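Side-chain contacts in putative ManD family dehydratase (Pantoea ananatis, PDB 3T6C), which shows low magnesium-dependent D-gluconate dehydratase activity in vitro, removing water to give 2-dehydro-3-deoxy-D-gluconate, as a member of the mandelate racemase/muconate lactonizing enzyme family: residues A[320-325]-A[329-334]; A[347-352]-A[356-361]; A[231-236]-A[241-246]; A[157-162]-A[174-179]. All blocks are in the same frame, centred on the assembly; numbering follows the deposited sequence. Where two conformers were deposited one is given.

In the fold
From the N terminus, contact 4 comes first: helix 156-168 runs into strand 173-176, and residues 157-162 fold back on 174-179. Contact 3 follows, closing the short turn between helix 219-237 and strand 242-246. Strands 173-176 and 242-246 are neighbours in the barrel sheet, and Gln177 of contact 4 accepts a hydrogen bond from the backbone N of Asp246 in contact 3. Contacts 1 and 2 come later, each folding the loop after a barrel strand onto the start of the next helix, and they meet through a His321-His348 hydrogen bond. No contact nests within or crosses another; all four run in series. Contacts 2 and 3 reach the same D-gluconate from two parts of the barrel.

Contact 1: residues A[320-325]-A[329-334]; sequences CHISSI and TPAKKI
The loop 320-325, which follows strand 317-318 of the enolase-type barrel, runs beside the first turns of helix 328-340, with Ile322 and Ala331 closest in register, their CA atoms 6.0 Å apart. Ile325 does most of the touching. Its CG1 lies between the backbone N and the carbonyl carbon (chi1 52°), and the chain bends again at chi2, bringing CD1 to 3.7 Å from Ala331 N. Pro330, in the helix's first turn, sets its CG 3.1 Å from Ile325 O and also against Ile325 CD1. Ile334 extends from the next turn to meet Ile325 tip to tip, CD1 to CD1 at 3.9 Å. In one of its two conformers, Ile322 rests CG2 on the small CB of Ala331 at 3.6 Å; a methyl suits this close approach of loop to helix. Cys320 adds its SG against Ile334 CD1 at 4.2 Å. No hydrogen bond spans the segments: buried apolar packing holds the loop on the helix, while His321 hydrogen-bonds to the substrate-binding His348.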
loop_
_atom_site.group_PDB
_atom_site.type_symbol
_atom_site.label_atom_id
_atom_site.label_comp_id
_atom_site.label_asym_id
_atom_site.label_seq_id
_atom_site.Cartn_x
_atom_site.Cartn_y
_atom_site.Cartn_z
ATOM N N CYS A 320 -21.407 17.004 -8.918
ATOM C CA CYS A 320 -21.976 17.821 -7.827
ATOM C C CYS A 320 -23.128 18.701 -8.259
ATOM O O CYS A 320 -23.146 19.290 -9.384
ATOM C CB CYS A 320 -20.925 18.756 -7.276
ATOM S SG CYS A 320 -19.517 17.823 -6.551
ATOM N N HIS A 321 -24.075 18.839 -7.315
ATOM C CA HIS A 321 -25.103 19.888 -7.397
ATOM C C HIS A 321 -24.327 21.037 -6.780
ATOM O O HIS A 321 -24.018 21.034 -5.546
ATOM C CB HIS A 321 -26.275 19.420 -6.515
ATOM C CG HIS A 321 -27.460 20.351 -6.473
ATOM N ND1 HIS A 321 -28.355 20.460 -7.517
ATOM C CD2 HIS A 321 -27.941 21.125 -5.479
ATOM C CE1 HIS A 321 -29.303 21.323 -7.186
ATOM N NE2 HIS A 321 -29.086 21.720 -5.942
ATOM N N ILE A 322 -24.010 22.058 -7.572
ATOM C CA ILE A 322 -23.022 23.010 -7.066
ATOM C C ILE A 322 -23.550 23.809 -5.871
ATOM O O ILE A 322 -22.759 24.275 -5.049
ATOM C CB ILE A 322 -22.401 23.928 -8.157
ATOM C CG1 ILE A 322 -23.423 24.890 -8.776
ATOM C CG2 ILE A 322 -21.638 23.069 -9.197
ATOM C CD1 ILE A 322 -22.759 25.897 -9.737
ATOM N N SER A 323 -24.862 24.001 -5.777
ATOM C CA SER A 323 -25.318 24.693 -4.547
ATOM C C SER A 323 -25.110 23.825 -3.304
ATOM O O SER A 323 -24.927 24.353 -2.197
ATOM C CB SER A 323 -26.766 25.185 -4.698
ATOM O OG SER A 323 -27.713 24.114 -4.830
ATOM N N SER A 324 -25.138 22.500 -3.454
ATOM C CA SER A 324 -24.904 21.608 -2.309
ATOM C C SER A 324 -23.431 21.523 -1.899
ATOM O O SER A 324 -23.142 20.967 -0.847
ATOM C CB SER A 324 -25.443 20.188 -2.561
ATOM O OG SER A 324 -26.887 20.327 -2.554
ATOM N N ILE A 325 -22.518 21.995 -2.755
ATOM C CA ILE A 325 -21.122 22.155 -2.348
ATOM C C ILE A 325 -20.712 23.603 -2.026
ATOM O O ILE A 325 -19.543 23.878 -1.762
ATOM C CB ILE A 325 -20.121 21.364 -3.183
ATOM C CG1 ILE A 325 -20.315 21.635 -4.674
ATOM C CG2 ILE A 325 -20.282 19.885 -2.815
ATOM C CD1 ILE A 325 -19.665 22.975 -5.130
ATOM N N THR A 329 -17.507 29.394 -6.178
ATOM C CA THR A 329 -16.134 29.362 -5.619
ATOM C C THR A 329 -15.633 27.917 -5.417
ATOM O O THR A 329 -14.605 27.520 -5.984
ATOM C CB THR A 329 -16.059 30.190 -4.333
ATOM O OG1 THR A 329 -16.211 31.585 -4.683
ATOM C CG2 THR A 329 -14.678 30.030 -3.618
ATOM N N PRO A 330 -16.372 27.111 -4.661
ATOM C CA PRO A 330 -15.901 25.723 -4.502
ATOM C C PRO A 330 -16.084 24.879 -5.760
ATOM O O PRO A 330 -15.276 23.971 -5.977
ATOM C CB PRO A 330 -16.743 25.204 -3.348
ATOM C CG PRO A 330 -18.014 26.083 -3.355
ATOM C CD PRO A 330 -17.475 27.444 -3.732
ATOM N N ALA A 331 -17.093 25.156 -6.577
ATOM C CA ALA A 331 -17.242 24.364 -7.790
ATOM C C ALA A 331 -16.035 24.539 -8.700
ATOM O O ALA A 331 -15.592 23.580 -9.356
ATOM C CB ALA A 331 -18.513 24.766 -8.543
ATOM N N LYS A 332 -15.539 25.767 -8.829
ATOM C CA LYS A 332 -14.378 25.989 -9.682
ATOM C C LYS A 332 -13.196 25.211 -9.151
ATOM O O LYS A 332 -12.404 24.625 -9.939
ATOM C CB LYS A 332 -14.069 27.510 -9.771
ATOM C CG LYS A 332 -12.887 27.865 -10.639
ATOM C CD LYS A 332 -13.122 27.501 -12.085
ATOM C CE LYS A 332 -12.076 28.160 -12.973
ATOM N NZ LYS A 332 -12.192 27.734 -14.373
ATOM N N LYS A 333 -13.069 25.162 -7.830
ATOM C CA LYS A 333 -11.965 24.388 -7.216
ATOM C C LYS A 333 -12.110 22.887 -7.491
ATOM O O LYS A 333 -11.134 22.224 -7.801
ATOM C CB LYS A 333 -11.846 24.638 -5.714
ATOM C CG LYS A 333 -11.595 26.128 -5.449
ATOM C CD LYS A 333 -11.471 26.326 -3.959
ATOM C CE LYS A 333 -11.267 27.866 -3.723
ATOM N NZ LYS A 333 -11.523 28.141 -2.284
ATOM N N ILE A 334 -13.327 22.362 -7.399
ATOM C CA ILE A 334 -13.529 20.939 -7.678
ATOM C C ILE A 334 -13.300 20.669 -9.162
ATOM O O ILE A 334 -12.778 19.616 -9.543
ATOM C CB ILE A 334 -14.991 20.547 -7.300
ATOM C CG1 ILE A 334 -15.117 20.545 -5.763
ATOM C CG2 ILE A 334 -15.296 19.142 -7.873
ATOM C CD1 ILE A 334 -16.560 20.575 -5.264
#

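Contact 2: residues A[347-352]-A[356-361]; sequences WHSPGD and IGVCAN. With GCO (D-gluconic acid), chain D.
Asn361 and Trp347 cross obliquely, their amide and indole planes 22° apart, where a barrel loop after strand 344-345 folds onto helix 355-367 of the enolase-type barrel. Asn361 OD1, the amide oxygen, lies 3.6 Å from the CB methylene of Trp347. With CG anti to the carbonyl carbon (chi1 -71°), the Asn361 amide is directed into the loop, where its ND2 makes a weak hydrogen bond to His348 O at 3.4 Å. A buried asparagine suits this place, offering both donor and acceptor: water 1 donates to its OD1 and to the same His348 carbonyl, at 2.8 Å. The methyl CG2 of Val358 lies against Ser349 OG at 3.8 Å. The His348 side chain leaves the backbone away from the helix; CD of Pro350 lies over one face of its ring, and His321 is hydrogen-bonded to ND1. The same loop presents three residues to D-gluconate: Pro350 packs on it, Asp352 OD1 accepts from its O5 at 2.7 Å, and His348 NE2 donates to that O5 at 2.8 Å.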
loop_
_atom_site.group_PDB
_atom_site.type_symbol
_atom_site.label_atom_id
_atom_site.label_comp_id
_atom_site.label_asym_id
_atom_site.label_seq_id
_atom_site.Cartn_x
_atom_site.Cartn_y
_atom_site.Cartn_z
ATOM N N TRP A 347 -22.125 18.635 -14.028
ATOM C CA TRP A 347 -22.866 19.179 -12.873
ATOM C C TRP A 347 -24.312 18.720 -12.912
ATOM O O TRP A 347 -24.939 18.676 -13.968
ATOM C CB TRP A 347 -22.817 20.726 -12.880
ATOM C CG TRP A 347 -21.411 21.306 -12.995
ATOM C CD1 TRP A 347 -20.952 22.129 -13.985
ATOM C CD2 TRP A 347 -20.321 21.108 -12.106
ATOM N NE1 TRP A 347 -19.643 22.473 -13.761
ATOM C CE2 TRP A 347 -19.218 21.852 -12.629
ATOM C CE3 TRP A 347 -20.151 20.382 -10.910
ATOM C CZ2 TRP A 347 -18.000 21.948 -11.972
ATOM C CZ3 TRP A 347 -18.889 20.439 -10.282
ATOM C CH2 TRP A 347 -17.846 21.221 -10.819
ATOM N N HIS A 348 -24.847 18.448 -11.713
ATOM C CA HIS A 348 -26.284 18.058 -11.569
ATOM C C HIS A 348 -27.200 19.224 -11.930
ATOM O O HIS A 348 -26.982 20.377 -11.482
ATOM C CB HIS A 348 -26.451 17.603 -10.125
ATOM C CG HIS A 348 -27.872 17.292 -9.710
ATOM N ND1 HIS A 348 -28.640 18.209 -9.019
ATOM C CD2 HIS A 348 -28.635 16.176 -9.831
ATOM C CE1 HIS A 348 -29.827 17.676 -8.748
ATOM N NE2 HIS A 348 -29.838 16.435 -9.195
ATOM N N SER A 349 -28.124 18.967 -12.866
ATOM C CA SER A 349 -29.039 20.029 -13.301
ATOM C C SER A 349 -30.385 19.529 -13.849
ATOM O O SER A 349 -30.607 19.633 -15.055
ATOM C CB SER A 349 -28.304 20.837 -14.367
ATOM O OG SER A 349 -28.918 22.115 -14.480
ATOM N N PRO A 350 -31.233 18.972 -13.018
ATOM C CA PRO A 350 -32.587 18.474 -13.229
ATOM C C PRO A 350 -33.558 19.652 -12.970
ATOM O O PRO A 350 -33.304 20.788 -13.358
ATOM C CB PRO A 350 -32.689 17.320 -12.243
ATOM C CG PRO A 350 -32.014 17.817 -11.108
ATOM C CD PRO A 350 -30.882 18.770 -11.608
ATOM N N GLY A 351 -34.762 19.328 -12.588
ATOM C CA GLY A 351 -35.716 20.379 -12.272
ATOM C C GLY A 351 -35.447 21.123 -10.977
ATOM O O GLY A 351 -35.898 22.277 -10.894
ATOM N N ASP A 352 -34.757 20.518 -9.987
ATOM C CA ASP A 352 -34.662 21.303 -8.760
ATOM C C ASP A 352 -33.304 21.973 -8.747
ATOM O O ASP A 352 -32.412 21.716 -7.917
ATOM C CB ASP A 352 -34.760 20.341 -7.543
ATOM C CG ASP A 352 -33.901 19.075 -7.642
ATOM O OD1 ASP A 352 -33.829 18.388 -8.688
ATOM O OD2 ASP A 352 -33.270 18.723 -6.618
ATOM N N ILE A 356 -30.892 30.566 -12.251
ATOM C CA ILE A 356 -29.622 31.137 -11.781
ATOM C C ILE A 356 -28.548 30.050 -11.652
ATOM O O ILE A 356 -27.418 30.234 -12.160
ATOM C CB ILE A 356 -29.825 31.859 -10.457
ATOM C CG1 ILE A 356 -30.863 32.945 -10.611
ATOM C CG2 ILE A 356 -28.484 32.467 -9.956
ATOM C CD1 ILE A 356 -31.470 33.384 -9.260
ATOM N N GLY A 357 -28.917 28.913 -11.030
ATOM C CA GLY A 357 -28.030 27.755 -10.876
ATOM C C GLY A 357 -27.692 27.130 -12.229
ATOM O O GLY A 357 -26.546 26.741 -12.466
ATOM N N VAL A 358 -28.677 27.090 -13.126
ATOM C CA VAL A 358 -28.418 26.587 -14.484
ATOM C C VAL A 358 -27.375 27.445 -15.172
ATOM O O VAL A 358 -26.433 26.925 -15.797
ATOM C CB VAL A 358 -29.708 26.580 -15.309
ATOM C CG1 VAL A 358 -29.411 26.250 -16.786
ATOM C CG2 VAL A 358 -30.635 25.552 -14.708
ATOM N N CYS A 359 -27.503 28.769 -15.055
ATOM C CA CYS A 359 -26.495 29.676 -15.640
ATOM C C CYS A 359 -25.128 29.512 -14.988
ATOM O O CYS A 359 -24.119 29.462 -15.683
ATOM C CB CYS A 359 -26.948 31.142 -15.536
ATOM S SG CYS A 359 -28.319 31.543 -16.646
ATOM N N ALA A 360 -25.069 29.359 -13.657
ATOM C CA ALA A 360 -23.787 29.127 -13.007
ATOM C C ALA A 360 -23.126 27.849 -13.517
ATOM O O ALA A 360 -21.945 27.874 -13.858
ATOM C CB ALA A 360 -24.027 28.980 -11.523
ATOM N N ASN A 361 -23.906 26.756 -13.618
ATOM C CA ASN A 361 -23.347 25.509 -14.181
ATOM C C ASN A 361 -22.728 25.796 -15.538
ATOM O O ASN A 361 -21.624 25.332 -15.857
ATOM C CB ASN A 361 -24.405 24.441 -14.425
ATOM C CG ASN A 361 -24.952 23.835 -13.172
ATOM O OD1 ASN A 361 -24.349 23.882 -12.095
ATOM N ND2 ASN A 361 -26.098 23.139 -13.334
HETATM C C1 GCO D . -30.467 13.403 -11.601
HETATM C C2 GCO D . -30.866 13.184 -10.190
HETATM C C3 GCO D . -32.224 13.747 -9.817
HETATM C C4 GCO D . -32.421 13.725 -8.316
HETATM C C5 GCO D . -33.193 14.946 -7.881
HETATM C C6 GCO D . -33.417 15.019 -6.381
HETATM O O1A GCO D . -30.928 14.360 -12.290
HETATM O O1B GCO D . -29.521 12.690 -12.071
HETATM O O2 GCO D . -30.584 11.855 -9.836
HETATM O O3 GCO D . -33.156 12.975 -10.480
HETATM O O4 GCO D . -33.132 12.544 -7.990
HETATM O O5 GCO D . -32.502 16.067 -8.291
HETATM O O6 GCO D . -34.107 16.175 -5.947
HETATM O O HOH W 1 -25.383 22.197 -10.136
#

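Contact 3: residues A[231-236]-A[241-246]; sequences DHLRNK and VELLHD. With MG (magnesium ion), chain C; GCO (D-gluconic acid), chain D.
A buried polar and apolar contact joins the last turns of helix 219-237 to strand 242-246, the barrel strand that follows it. Arg234 carries it. Its chain bends at chi2 (-61°), which brings the guanidinium back toward the strand, and NH1 donates to Val241 O at 2.8 Å in an almost straight bond, 176° at the hydrogen. The acceptor lies in the guanidinium plane, though the donor is tilted 21° from the carbonyl plane. CD1 of Leu243, coming from the opposite direction, lies over one face of the guanidinium toward its rim and also packs on Leu233 CB at 4.0 Å; leucine's branch can serve both flat cation and apolar helix side. Water 2 bridges Arg234 NH2, at 2.9 Å, with Glu242 OE1 and Leu243 N, linking two groups of opposite charge that do not touch. Arg234 is further gripped by the carbonyls of Gly238 and Tyr266. At the strand's far end, Asp246 OD2 binds the magnesium ion at 2.0 Å, alongside Glu272 and Glu298, while O1B and O2 of D-gluconate chelate the same ion. An acidic residue closing a barrel strand in this way is characteristic of the metal site of the enolase superfamily.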
loop_
_atom_site.group_PDB
_atom_site.type_symbol
_atom_site.label_atom_id
_atom_site.label_comp_id
_atom_site.label_asym_id
_atom_site.label_seq_id
_atom_site.Cartn_x
_atom_site.Cartn_y
_atom_site.Cartn_z
ATOM N N ASP A 231 -29.008 -3.521 -24.423
ATOM C CA ASP A 231 -28.867 -4.365 -25.632
ATOM C C ASP A 231 -29.916 -3.975 -26.678
ATOM O O ASP A 231 -29.594 -3.825 -27.883
ATOM C CB ASP A 231 -29.032 -5.819 -25.214
ATOM C CG ASP A 231 -28.706 -6.800 -26.327
ATOM O OD1 ASP A 231 -27.546 -6.888 -26.748
ATOM O OD2 ASP A 231 -29.620 -7.486 -26.777
ATOM N N HIS A 232 -31.157 -3.768 -26.238
ATOM C CA HIS A 232 -32.239 -3.442 -27.166
ATOM C C HIS A 232 -31.963 -2.083 -27.763
ATOM O O HIS A 232 -32.112 -1.897 -28.982
ATOM C CB HIS A 232 -33.576 -3.404 -26.416
ATOM C CG HIS A 232 -34.695 -2.882 -27.256
ATOM N ND1 HIS A 232 -35.338 -3.675 -28.179
ATOM C CD2 HIS A 232 -35.281 -1.657 -27.328
ATOM C CE1 HIS A 232 -36.290 -2.973 -28.777
ATOM N NE2 HIS A 232 -36.266 -1.746 -28.292
ATOM N N LEU A 233 -31.565 -1.119 -26.939
ATOM C CA LEU A 233 -31.337 0.238 -27.448
ATOM C C LEU A 233 -30.196 0.276 -28.444
ATOM O O LEU A 233 -30.294 0.944 -29.438
ATOM C CB LEU A 233 -31.079 1.222 -26.299
ATOM C CG LEU A 233 -32.286 1.451 -25.375
ATOM C CD1 LEU A 233 -31.807 2.291 -24.191
ATOM C CD2 LEU A 233 -33.476 2.140 -26.099
ATOM N N ARG A 234 -29.111 -0.459 -28.191
ATOM C CA ARG A 234 -28.018 -0.487 -29.156
ATOM C C ARG A 234 -28.442 -1.177 -30.447
ATOM O O ARG A 234 -28.053 -0.754 -31.534
ATOM C CB ARG A 234 -26.779 -1.148 -28.559
ATOM C CG ARG A 234 -26.108 -0.275 -27.500
ATOM C CD ARG A 234 -25.648 1.059 -28.166
ATOM N NE ARG A 234 -24.777 1.846 -27.292
ATOM C CZ ARG A 234 -24.573 3.154 -27.365
ATOM N NH1 ARG A 234 -25.146 3.905 -28.315
ATOM N NH2 ARG A 234 -23.735 3.712 -26.512
ATOM N N ASN A 235 -29.256 -2.230 -30.333
ATOM C CA ASN A 235 -29.741 -2.952 -31.506
ATOM C C ASN A 235 -30.571 -2.044 -32.404
ATOM O O ASN A 235 -30.473 -2.110 -33.637
ATOM C CB ASN A 235 -30.572 -4.153 -31.058
ATOM C CG ASN A 235 -31.072 -5.001 -32.232
ATOM O OD1 ASN A 235 -30.387 -5.136 -33.248
ATOM N ND2 ASN A 235 -32.252 -5.578 -32.087
ATOM N N LYS A 236 -31.431 -1.249 -31.779
ATOM C CA LYS A 236 -32.366 -0.377 -32.506
ATOM C C LYS A 236 -31.803 1.008 -32.899
ATOM O O LYS A 236 -32.194 1.565 -33.947
ATOM C CB LYS A 236 -33.667 -0.243 -31.693
ATOM C CG LYS A 236 -34.473 -1.552 -31.472
ATOM C CD LYS A 236 -34.706 -2.307 -32.756
ATOM C CE LYS A 236 -35.500 -3.575 -32.510
ATOM N NZ LYS A 236 -36.028 -4.125 -33.809
ATOM N N VAL A 241 -24.910 7.319 -31.100
ATOM C CA VAL A 241 -25.480 8.144 -30.048
ATOM C C VAL A 241 -24.854 7.778 -28.705
ATOM O O VAL A 241 -24.555 6.615 -28.451
ATOM C CB VAL A 241 -27.041 7.954 -29.998
ATOM C CG1 VAL A 241 -27.401 6.535 -29.642
ATOM C CG2 VAL A 241 -27.696 8.956 -29.062
ATOM N N GLU A 242 -24.679 8.763 -27.818
ATOM C CA GLU A 242 -24.177 8.440 -26.470
ATOM C C GLU A 242 -25.325 8.192 -25.509
ATOM O O GLU A 242 -26.278 8.983 -25.486
ATOM C CB GLU A 242 -23.344 9.630 -25.942
ATOM C CG GLU A 242 -22.124 9.923 -26.854
ATOM C CD GLU A 242 -21.113 8.795 -26.861
ATOM O OE1 GLU A 242 -20.934 8.161 -25.793
ATOM O OE2 GLU A 242 -20.481 8.508 -27.913
ATOM N N LEU A 243 -25.238 7.108 -24.738
ATOM C CA LEU A 243 -26.347 6.697 -23.881
ATOM C C LEU A 243 -25.836 6.639 -22.437
ATOM O O LEU A 243 -24.700 6.240 -22.171
ATOM C CB LEU A 243 -26.835 5.301 -24.289
ATOM C CG LEU A 243 -27.464 5.189 -25.722
ATOM C CD1 LEU A 243 -27.931 3.727 -25.944
ATOM C CD2 LEU A 243 -28.588 6.162 -25.984
ATOM N N LEU A 244 -26.663 7.074 -21.504
ATOM C CA LEU A 244 -26.290 7.211 -20.078
ATOM C C LEU A 244 -27.322 6.473 -19.240
ATOM O O LEU A 244 -28.454 6.272 -19.677
ATOM C CB LEU A 244 -26.314 8.701 -19.661
ATOM C CG LEU A 244 -25.268 9.634 -20.271
ATOM C CD1 LEU A 244 -25.470 9.924 -21.792
ATOM C CD2 LEU A 244 -25.238 10.900 -19.491
ATOM N N HIS A 245 -26.930 6.026 -18.038
ATOM C CA HIS A 245 -27.901 5.403 -17.133
ATOM C C HIS A 245 -27.576 5.821 -15.703
ATOM O O HIS A 245 -26.395 5.909 -15.342
ATOM C CB HIS A 245 -27.914 3.850 -17.243
ATOM C CG HIS A 245 -28.957 3.223 -16.363
ATOM N ND1 HIS A 245 -30.317 3.355 -16.604
ATOM C CD2 HIS A 245 -28.838 2.556 -15.188
ATOM C CE1 HIS A 245 -30.983 2.747 -15.623
ATOM N NE2 HIS A 245 -30.113 2.267 -14.754
ATOM N N ASP A 246 -28.618 6.066 -14.906
ATOM C CA ASP A 246 -28.440 6.469 -13.504
ATOM C C ASP A 246 -28.940 5.356 -12.580
ATOM O O ASP A 246 -30.179 5.085 -12.513
ATOM C CB ASP A 246 -29.259 7.765 -13.284
ATOM C CG ASP A 246 -28.989 8.446 -11.935
ATOM O OD1 ASP A 246 -28.363 7.854 -11.025
ATOM O OD2 ASP A 246 -29.411 9.629 -11.792
HETATM MG MG MG C . -28.708 11.235 -10.740
HETATM C C1 GCO D . -30.467 13.403 -11.601
HETATM C C2 GCO D . -30.866 13.184 -10.190
HETATM C C3 GCO D . -32.224 13.747 -9.817
HETATM C C4 GCO D . -32.421 13.725 -8.316
HETATM C C5 GCO D . -33.193 14.946 -7.881
HETATM C C6 GCO D . -33.417 15.019 -6.381
HETATM O O1A GCO D . -30.928 14.360 -12.290
HETATM O O1B GCO D . -29.521 12.690 -12.071
HETATM O O2 GCO D . -30.584 11.855 -9.836
HETATM O O3 GCO D . -33.156 12.975 -10.480
HETATM O O4 GCO D . -33.132 12.544 -7.990
HETATM O O5 GCO D . -32.502 16.067 -8.291
HETATM O O6 GCO D . -34.107 16.175 -5.947
HETATM O O HOH W 2 -22.499 5.967 -25.222
HETATM O O HOH W 3 -28.300 9.813 -9.256
#

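Contact 4: residues A[157-162]-A[174-179]; sequences VEVEDS and IRCQMG
Helix 156-168 packs here on the end of strand 173-176, within the beta-alpha-beta unit formed by strands 145-151 and 173-176 and the helix between them. Val159 makes the contact, with both methyls working. CG1 is anti to the backbone N (chi1 179°) and meets Cys176 CB at 3.9 Å, while CG2 lies 3.3 Å from Gln177 O and 4.1 Å from Met178 CB. A beta-branched valine suits the spot, since its two methyls straddle the carbonyl of Gln177 and reach residues on either side of it. Val159 and Met178 cross at about a right angle; the Met178 chain is extended until it bends at chi3, and its end leads away from the helix. In the barrel sheet strand 173-176 pairs in parallel with 145-151 and 242-246, and the same Cys176 side chain also touches Leu233 and Phe230 of helix 219-237, so that the valine sits in an apolar layer between helices and sheet. Gln177 points away from the helix, and its side chain lies over one face of the Arg175 guanidinium. Arg175 reaches the D-gluconate in the barrel and donates through NH1 to Tyr181 OH, and Gln177 OE1 accepts from the backbone N of Asp246, a magnesium ligand.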
loop_
_atom_site.group_PDB
_atom_site.type_symbol
_atom_site.label_atom_id
_atom_site.label_comp_id
_atom_site.label_asym_id
_atom_site.label_seq_id
_atom_site.Cartn_x
_atom_site.Cartn_y
_atom_site.Cartn_z
ATOM N N VAL A 157 -39.487 -0.740 -25.603
ATOM C CA VAL A 157 -39.965 -0.068 -26.829
ATOM C C VAL A 157 -40.337 1.393 -26.555
ATOM O O VAL A 157 -40.016 2.279 -27.331
ATOM C CB VAL A 157 -41.138 -0.844 -27.462
ATOM C CG1 VAL A 157 -41.746 -0.021 -28.613
ATOM C CG2 VAL A 157 -40.621 -2.172 -28.006
ATOM N N GLU A 158 -40.973 1.669 -25.422
ATOM C CA GLU A 158 -41.297 3.057 -25.105
ATOM C C GLU A 158 -40.012 3.841 -24.912
ATOM O O GLU A 158 -39.936 4.996 -25.309
ATOM C CB GLU A 158 -42.146 3.148 -23.833
ATOM C CG GLU A 158 -43.550 2.608 -24.066
ATOM C CD GLU A 158 -44.493 2.958 -22.921
ATOM O OE1 GLU A 158 -44.070 3.603 -21.928
ATOM O OE2 GLU A 158 -45.682 2.586 -23.034
ATOM N N VAL A 159 -39.026 3.237 -24.241
ATOM C CA VAL A 159 -37.746 3.954 -24.036
ATOM C C VAL A 159 -37.093 4.228 -25.402
ATOM O O VAL A 159 -36.605 5.350 -25.692
ATOM C CB VAL A 159 -36.786 3.168 -23.107
ATOM C CG1 VAL A 159 -35.442 3.927 -22.937
ATOM C CG2 VAL A 159 -37.422 3.005 -21.752
ATOM N N GLU A 160 -37.128 3.215 -26.264
ATOM C CA GLU A 160 -36.582 3.366 -27.613
ATOM C C GLU A 160 -37.268 4.497 -28.353
ATOM O O GLU A 160 -36.608 5.334 -28.983
ATOM C CB GLU A 160 -36.745 2.053 -28.393
ATOM C CG GLU A 160 -36.365 2.149 -29.884
ATOM C CD GLU A 160 -36.968 1.034 -30.724
ATOM O OE1 GLU A 160 -37.439 0.007 -30.174
ATOM O OE2 GLU A 160 -36.920 1.147 -31.988
ATOM N N ASP A 161 -38.599 4.552 -28.298
ATOM C CA ASP A 161 -39.305 5.591 -29.046
ATOM C C ASP A 161 -38.955 6.972 -28.509
ATOM O O ASP A 161 -38.821 7.938 -29.249
ATOM C CB ASP A 161 -40.827 5.419 -28.930
ATOM C CG ASP A 161 -41.370 4.238 -29.738
ATOM O OD1 ASP A 161 -40.767 3.850 -30.751
ATOM O OD2 ASP A 161 -42.421 3.717 -29.321
ATOM N N SER A 162 -38.861 7.088 -27.200
ATOM C CA SER A 162 -38.512 8.364 -26.590
ATOM C C SER A 162 -37.092 8.812 -26.991
ATOM O O SER A 162 -36.838 9.982 -27.325
ATOM C CB SER A 162 -38.587 8.230 -25.069
ATOM O OG SER A 162 -38.187 9.488 -24.483
ATOM N N ILE A 174 -28.073 10.927 -24.370
ATOM C CA ILE A 174 -29.415 10.613 -23.865
ATOM C C ILE A 174 -29.337 9.666 -22.681
ATOM O O ILE A 174 -28.733 8.570 -22.804
ATOM C CB ILE A 174 -30.252 9.987 -24.987
ATOM C CG1 ILE A 174 -30.361 11.017 -26.138
ATOM C CG2 ILE A 174 -31.670 9.682 -24.462
ATOM C CD1 ILE A 174 -30.867 10.404 -27.396
ATOM N N ARG A 175 -29.926 10.071 -21.543
ATOM C CA ARG A 175 -30.026 9.161 -20.392
ATOM C C ARG A 175 -31.274 8.301 -20.576
ATOM O O ARG A 175 -32.349 8.844 -20.843
ATOM C CB ARG A 175 -30.157 9.948 -19.105
ATOM C CG ARG A 175 -30.081 9.027 -17.884
ATOM C CD ARG A 175 -30.318 9.809 -16.604
ATOM N NE ARG A 175 -31.752 9.970 -16.361
ATOM C CZ ARG A 175 -32.210 10.364 -15.184
ATOM N NH1 ARG A 175 -31.359 10.654 -14.223
ATOM N NH2 ARG A 175 -33.523 10.415 -14.926
ATOM N N CYS A 176 -31.147 7.000 -20.397
ATOM C CA CYS A 176 -32.271 6.038 -20.602
ATOM C C CYS A 176 -32.548 5.282 -19.320
ATOM O O CYS A 176 -31.658 4.598 -18.807
ATOM C CB CYS A 176 -31.937 5.023 -21.713
ATOM S SG CYS A 176 -31.672 5.888 -23.310
ATOM N N GLN A 177 -33.773 5.449 -18.789
ATOM C CA GLN A 177 -34.262 4.727 -17.629
ATOM C C GLN A 177 -35.512 3.981 -18.075
ATOM O O GLN A 177 -36.169 4.382 -19.069
ATOM C CB GLN A 177 -34.641 5.724 -16.518
ATOM C CG GLN A 177 -33.585 6.760 -16.134
ATOM C CD GLN A 177 -32.339 6.193 -15.459
ATOM O OE1 GLN A 177 -31.224 6.445 -15.923
ATOM N NE2 GLN A 177 -32.523 5.491 -14.336
ATOM N N MET A 178 -35.888 2.950 -17.338
ATOM C CA MET A 178 -37.164 2.317 -17.643
ATOM C C MET A 178 -37.856 2.267 -16.313
ATOM O O MET A 178 -37.519 1.446 -15.468
ATOM C CB MET A 178 -36.875 0.924 -18.227
ATOM C CG MET A 178 -38.101 0.204 -18.731
ATOM S SD MET A 178 -37.582 -1.341 -19.589
ATOM C CE MET A 178 -36.855 -2.262 -18.234
ATOM N N GLY A 179 -38.875 3.114 -16.135
ATOM C CA GLY A 179 -39.424 3.338 -14.781
ATOM C C GLY A 179 -38.548 4.198 -13.860
ATOM O O GLY A 179 -38.467 3.969 -12.628
#